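Local coordinates for organic hydroperoxide resistance protein OhrB (Bacillus subtilis, PDB 2BJO) that takes part in resistance to organic hydroperoxides as a stress-response member of the OsmC/Ohr family, at residues Lys101-Asp104 / Arg105-Gln109; Glu117-Pro120 / Tyr121-Ala124. The protein carries 3 engineered substitutions. One frame throughout, in Å; residues are numbered along the deposited sequence.

Contact 1: residues Lys101-Asp104 / Arg105-Gln109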
loop_
_atom_site.group_PDB
_atom_site.type_symbol
_atom_site.label_atom_id
_atom_site.label_comp_id
_atom_site.label_asym_id
_atom_site.label_seq_id
_atom_site.Cartn_x
_atom_site.Cartn_y
_atom_site.Cartn_z
ATOM N N LYS A 101 -11.707 -5.067 21.061
ATOM C CA LYS A 101 -11.975 -4.697 22.456
ATOM C C LYS A 101 -13.154 -5.427 23.129
ATOM O O LYS A 101 -13.008 -6.622 23.394
ATOM C CB LYS A 101 -12.076 -3.168 22.520
ATOM C CG LYS A 101 -10.904 -2.367 21.944
ATOM C CD LYS A 101 -9.607 -2.372 22.760
ATOM C CE LYS A 101 -8.548 -1.362 22.288
ATOM N NZ LYS A 101 -8.914 0.085 22.319
ATOM N N ASP A 102 -14.288 -4.775 23.395
ATOM C CA ASP A 102 -15.391 -5.404 24.137
ATOM C C ASP A 102 -16.434 -6.053 23.226
ATOM O O ASP A 102 -17.425 -6.586 23.719
ATOM C CB ASP A 102 -16.035 -4.396 25.099
ATOM C CG ASP A 102 -15.058 -3.891 26.163
ATOM O OD1 ASP A 102 -14.392 -4.694 26.865
ATOM O OD2 ASP A 102 -14.968 -2.648 26.293
ATOM N N LEU A 103 -16.236 -6.030 21.908
ATOM C CA LEU A 103 -17.199 -6.626 21.000
ATOM C C LEU A 103 -17.319 -8.128 21.245
ATOM O O LEU A 103 -16.302 -8.796 21.411
ATOM C CB LEU A 103 -16.745 -6.375 19.567
ATOM C CG LEU A 103 -17.616 -6.830 18.411
ATOM C CD1 LEU A 103 -19.003 -6.159 18.442
ATOM C CD2 LEU A 103 -16.882 -6.476 17.151
ATOM N N ASP A 104 -18.538 -8.657 21.256
ATOM C CA ASP A 104 -18.669 -10.103 21.372
ATOM C C ASP A 104 -17.902 -10.723 20.206
ATOM O O ASP A 104 -17.971 -10.264 19.048
ATOM C CB ASP A 104 -20.110 -10.603 21.379
ATOM C CG ASP A 104 -20.886 -10.106 22.584
ATOM O OD1 ASP A 104 -20.350 -9.968 23.711
ATOM O OD2 ASP A 104 -22.085 -9.858 22.372
ATOM N N ARG A 105 -17.169 -11.762 20.592
ATOM C CA ARG A 105 -16.324 -12.505 19.678
ATOM C C ARG A 105 -17.043 -13.080 18.453
ATOM O O ARG A 105 -16.510 -12.950 17.344
ATOM C CB ARG A 105 -15.573 -13.608 20.429
ATOM C CG ARG A 105 -14.381 -14.079 19.621
ATOM C CD ARG A 105 -14.006 -15.475 20.027
ATOM N NE ARG A 105 -13.327 -16.080 18.888
ATOM C CZ ARG A 105 -12.020 -16.084 18.718
ATOM N NH1 ARG A 105 -11.233 -15.501 19.621
ATOM N NH2 ARG A 105 -11.534 -16.680 17.634
ATOM N N GLU A 106 -18.206 -13.697 18.640
ATOM C CA GLU A 106 -18.999 -14.219 17.530
ATOM C C GLU A 106 -19.245 -13.092 16.539
ATOM O O GLU A 106 -19.153 -13.272 15.343
ATOM C CB GLU A 106 -20.459 -14.618 17.791
ATOM C CG GLU A 106 -20.904 -15.256 19.049
ATOM C CD GLU A 106 -20.994 -14.387 20.276
ATOM O OE1 GLU A 106 -22.109 -14.267 20.841
ATOM O OE2 GLU A 106 -19.901 -13.911 20.640
ATOM N N LYS A 107 -19.603 -11.926 17.051
ATOM C CA LYS A 107 -19.864 -10.782 16.175
ATOM C C LYS A 107 -18.595 -10.288 15.508
ATOM O O LYS A 107 -18.605 -9.961 14.309
ATOM C CB LYS A 107 -20.602 -9.686 16.964
ATOM C CG LYS A 107 -20.734 -8.355 16.281
ATOM C CD LYS A 107 -21.679 -8.182 15.093
ATOM C CE LYS A 107 -22.315 -9.334 14.365
ATOM N NZ LYS A 107 -23.679 -9.651 14.869
ATOM N N ALA A 108 -17.524 -10.222 16.303
ATOM C CA ALA A 108 -16.203 -9.843 15.772
ATOM C C ALA A 108 -15.812 -10.737 14.574
ATOM O O ALA A 108 -15.426 -10.208 13.516
ATOM C CB ALA A 108 -15.123 -9.830 16.872
ATOM N N GLN A 109 -15.931 -12.055 14.743
ATOM C CA GLN A 109 -15.644 -13.010 13.668
ATOM C C GLN A 109 -16.446 -12.680 12.407
ATOM O O GLN A 109 -15.894 -12.617 11.301
ATOM C CB GLN A 109 -15.936 -14.459 14.068
ATOM C CG GLN A 109 -15.423 -15.471 13.024
ATOM C CD GLN A 109 -13.898 -15.399 12.944
ATOM O OE1 GLN A 109 -13.310 -14.855 12.003
ATOM N NE2 GLN A 109 -13.257 -15.917 13.981
#

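Contact 2: residues Glu117-Pro120 / Tyr121-Ala124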
loop_
_atom_site.group_PDB
_atom_site.type_symbol
_atom_site.label_atom_id
_atom_site.label_comp_id
_atom_site.label_asym_id
_atom_site.label_seq_id
_atom_site.Cartn_x
_atom_site.Cartn_y
_atom_site.Cartn_z
ATOM N N GLU A 117 -14.318 -8.928 2.732
ATOM C CA GLU A 117 -14.967 -8.950 1.429
ATOM C C GLU A 117 -15.108 -7.507 0.924
ATOM O O GLU A 117 -15.069 -7.278 -0.285
ATOM C CB GLU A 117 -16.257 -9.801 1.494
ATOM C CG GLU A 117 -16.204 -11.222 2.148
ATOM C CD GLU A 117 -14.879 -12.036 2.192
ATOM O OE1 GLU A 117 -14.528 -12.625 3.258
ATOM O OE2 GLU A 117 -14.125 -12.133 1.195
ATOM N N PHE A 118 -15.240 -6.511 1.799
ATOM C CA PHE A 118 -15.385 -5.093 1.427
ATOM C C PHE A 118 -14.118 -4.258 1.171
ATOM O O PHE A 118 -14.102 -3.482 0.224
ATOM C CB PHE A 118 -16.261 -4.444 2.511
ATOM C CG PHE A 118 -16.541 -2.981 2.356
ATOM C CD1 PHE A 118 -17.788 -2.550 1.925
ATOM C CD2 PHE A 118 -15.575 -2.019 2.655
ATOM C CE1 PHE A 118 -18.077 -1.181 1.780
ATOM C CE2 PHE A 118 -15.862 -0.673 2.513
ATOM C CZ PHE A 118 -17.102 -0.242 2.080
ATOM N N CYS A 119 -13.091 -4.396 2.011
ATOM C CA CYS A 119 -11.841 -3.645 1.960
ATOM C C CYS A 119 -11.221 -3.702 0.579
ATOM O O CYS A 119 -10.889 -4.800 0.116
ATOM C CB CYS A 119 -10.821 -4.164 2.981
ATOM S SG CYS A 119 -9.092 -3.574 2.916
ATOM N N PRO A 120 -11.135 -2.537 -0.086
ATOM C CA PRO A 120 -10.455 -2.545 -1.379
ATOM C C PRO A 120 -9.071 -3.215 -1.427
ATOM O O PRO A 120 -8.755 -3.766 -2.468
ATOM C CB PRO A 120 -10.381 -1.040 -1.704
ATOM C CG PRO A 120 -11.634 -0.477 -1.121
ATOM C CD PRO A 120 -11.670 -1.190 0.206
ATOM N N TYR A 121 -8.240 -3.193 -0.390
ATOM C CA TYR A 121 -6.939 -3.893 -0.434
ATOM C C TYR A 121 -7.102 -5.419 -0.506
ATOM O O TYR A 121 -6.292 -6.083 -1.163
ATOM C CB TYR A 121 -6.014 -3.561 0.734
ATOM C CG TYR A 121 -5.162 -2.314 0.741
ATOM C CD1 TYR A 121 -3.841 -2.381 1.179
ATOM C CD2 TYR A 121 -5.653 -1.076 0.348
ATOM C CE1 TYR A 121 -3.011 -1.252 1.226
ATOM C CE2 TYR A 121 -4.859 0.060 0.387
ATOM C CZ TYR A 121 -3.541 -0.040 0.831
ATOM O OH TYR A 121 -2.782 1.094 0.853
ATOM N N SER A 122 -8.145 -5.956 0.131
ATOM C CA SER A 122 -8.473 -7.394 0.142
ATOM C C SER A 122 -8.930 -7.867 -1.233
ATOM O O SER A 122 -8.588 -8.950 -1.708
ATOM C CB SER A 122 -9.502 -7.732 1.228
ATOM O OG SER A 122 -8.991 -7.357 2.500
ATOM N N LYS A 123 -9.723 -7.020 -1.868
ATOM C CA LYS A 123 -10.158 -7.206 -3.247
ATOM C C LYS A 123 -8.946 -7.147 -4.189
ATOM O O LYS A 123 -8.813 -7.997 -5.058
ATOM C CB LYS A 123 -11.180 -6.128 -3.627
ATOM C CG LYS A 123 -12.549 -6.235 -2.976
ATOM C CD LYS A 123 -13.412 -5.092 -3.525
ATOM C CE LYS A 123 -14.854 -5.166 -3.079
ATOM N NZ LYS A 123 -15.724 -4.214 -3.839
ATOM N N ALA A 124 -8.065 -6.159 -4.032
ATOM C CA ALA A 124 -6.890 -6.012 -4.908
ATOM C C ALA A 124 -5.929 -7.213 -4.872
ATOM O O ALA A 124 -5.336 -7.565 -5.894
ATOM C CB ALA A 124 -6.114 -4.741 -4.566
HETATM O O HOH W 1 -16.063 -2.674 -1.212
#

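Contact 1: residues Lys101-Asp104 / Arg105-Gln109
The carbonyl oxygen of Asp104 accepts the backbone N-H of Ala108, with Asp104 O and Ala108 N 2.8 Å apart and an N-H...O angle of 162°. That length and angle make it a sound first i-to-i+4 bond of the helix, although Asp104 itself still has non-helical backbone angles. Hydrocarbon closes round the same oxygen: Lys107 CB stands 3.4 Å from Asp104 O, and the methyl of Ala108 is only slightly farther off.

One residue earlier, Leu103 packs its isobutyl group against the first turn. With CG anti to the backbone N (chi1 -177°), its two methyls part company over neighbouring residues. CD1 meets the aliphatic root of Lys107, the closest pair being Leu103 CD1 and Lys107 CG at 3.5 Å, and the two side chains run obliquely across each other. CD2 instead lies against Ala108, where Leu103 CD2 and Ala108 CB are 3.8 Å apart.

The arrangement is a helix N-terminus: Asp104 holds the N-cap position before helix 105-118, yet its carboxylate makes no capping bond. Leu103 at N' and Ala108 at N4 touch through their side chains, the residue pair of a hydrophobic staple. Ile69 and Ile71 also touch Leu103, while Leu135 of strand 132-135 touches Ala108, so the turn rests on apolar neighbours.

Beyond its CG, Lys107 turns away from Leu103 and its NZ forms a salt bridge with Glu110. On the solvent-exposed side, Glu106 bends at chi2 (74°), which brings its carboxylate back toward the cap residue; Glu106 OE2 approaches Asp104 CB to 3.4 Å. The two acidic groups do not touch, Asp104 OD2 and Glu106 OE1 being 4.7 Å apart, and their like charges probably disfavour a closer approach.

Contact 2: residues Glu117-Pro120 / Tyr121-Ala124
The Tyr121 ring has the carbonyl carbon of Pro120 at its edge, near the ring plane, while the rings of Phe48 and Tyr52 meet it at plane angles of about 35° and 55°. Over one face of the Phe118 ring, offset toward the rim, sits a water 3.5 Å above the plane. Separately, the ring of His62 stacks with that of Phe118. The water donates to Phe118 O and accepts from Lys123 NZ, 3.1 Å away, joining the end of one helix to the next.

Lys123 reaches it by running back over the turn, extended beyond CG, with Lys123 CE 3.5 Å from Glu117 O. Its ammonium also forms salt bridges with Asp84 and Asp87 of the second subunit.

Between helices 105-118 and 120-125 the chain kinks at Cys119, which leaves the first helix and is N-cap of the second. Lys123 N donates to Cys119 O at 3.2 Å, and Ser122 N does so only weakly; Ala124 N binds Pro120 O at 2.9 Å. Having SG anti to the backbone N (chi1 170°), Cys119 directs sulfur to the start of the second helix: Cys119 SG is 3.8 Å from Tyr121 CB. This sulfur forms the disulfide with Cys55, the oxidised state of the protein. Ser122 OG lies 3.7 Å from Cys119 CB and hydrogen-bonds to Tyr52.

In the fold
Contact 1 opens helix 105-118 and contact 2 spans its end and the short helix 120-125, so the two follow in series along one chain segment, both within the OsmC-like part of the protein. Their centres are 21 Å apart; the nearest atoms are about 8 Å apart and do not touch. Contact 1 lies at the surface, 22 Å from the centre of the chain, where the loop after strand 89-99 enters the helix. Contact 2 is partly buried, 11 Å from that centre, beside helix 44-65 and the second subunit. The shared helix therefore leads from a peripheral start to the disulfide region and the dimer interface.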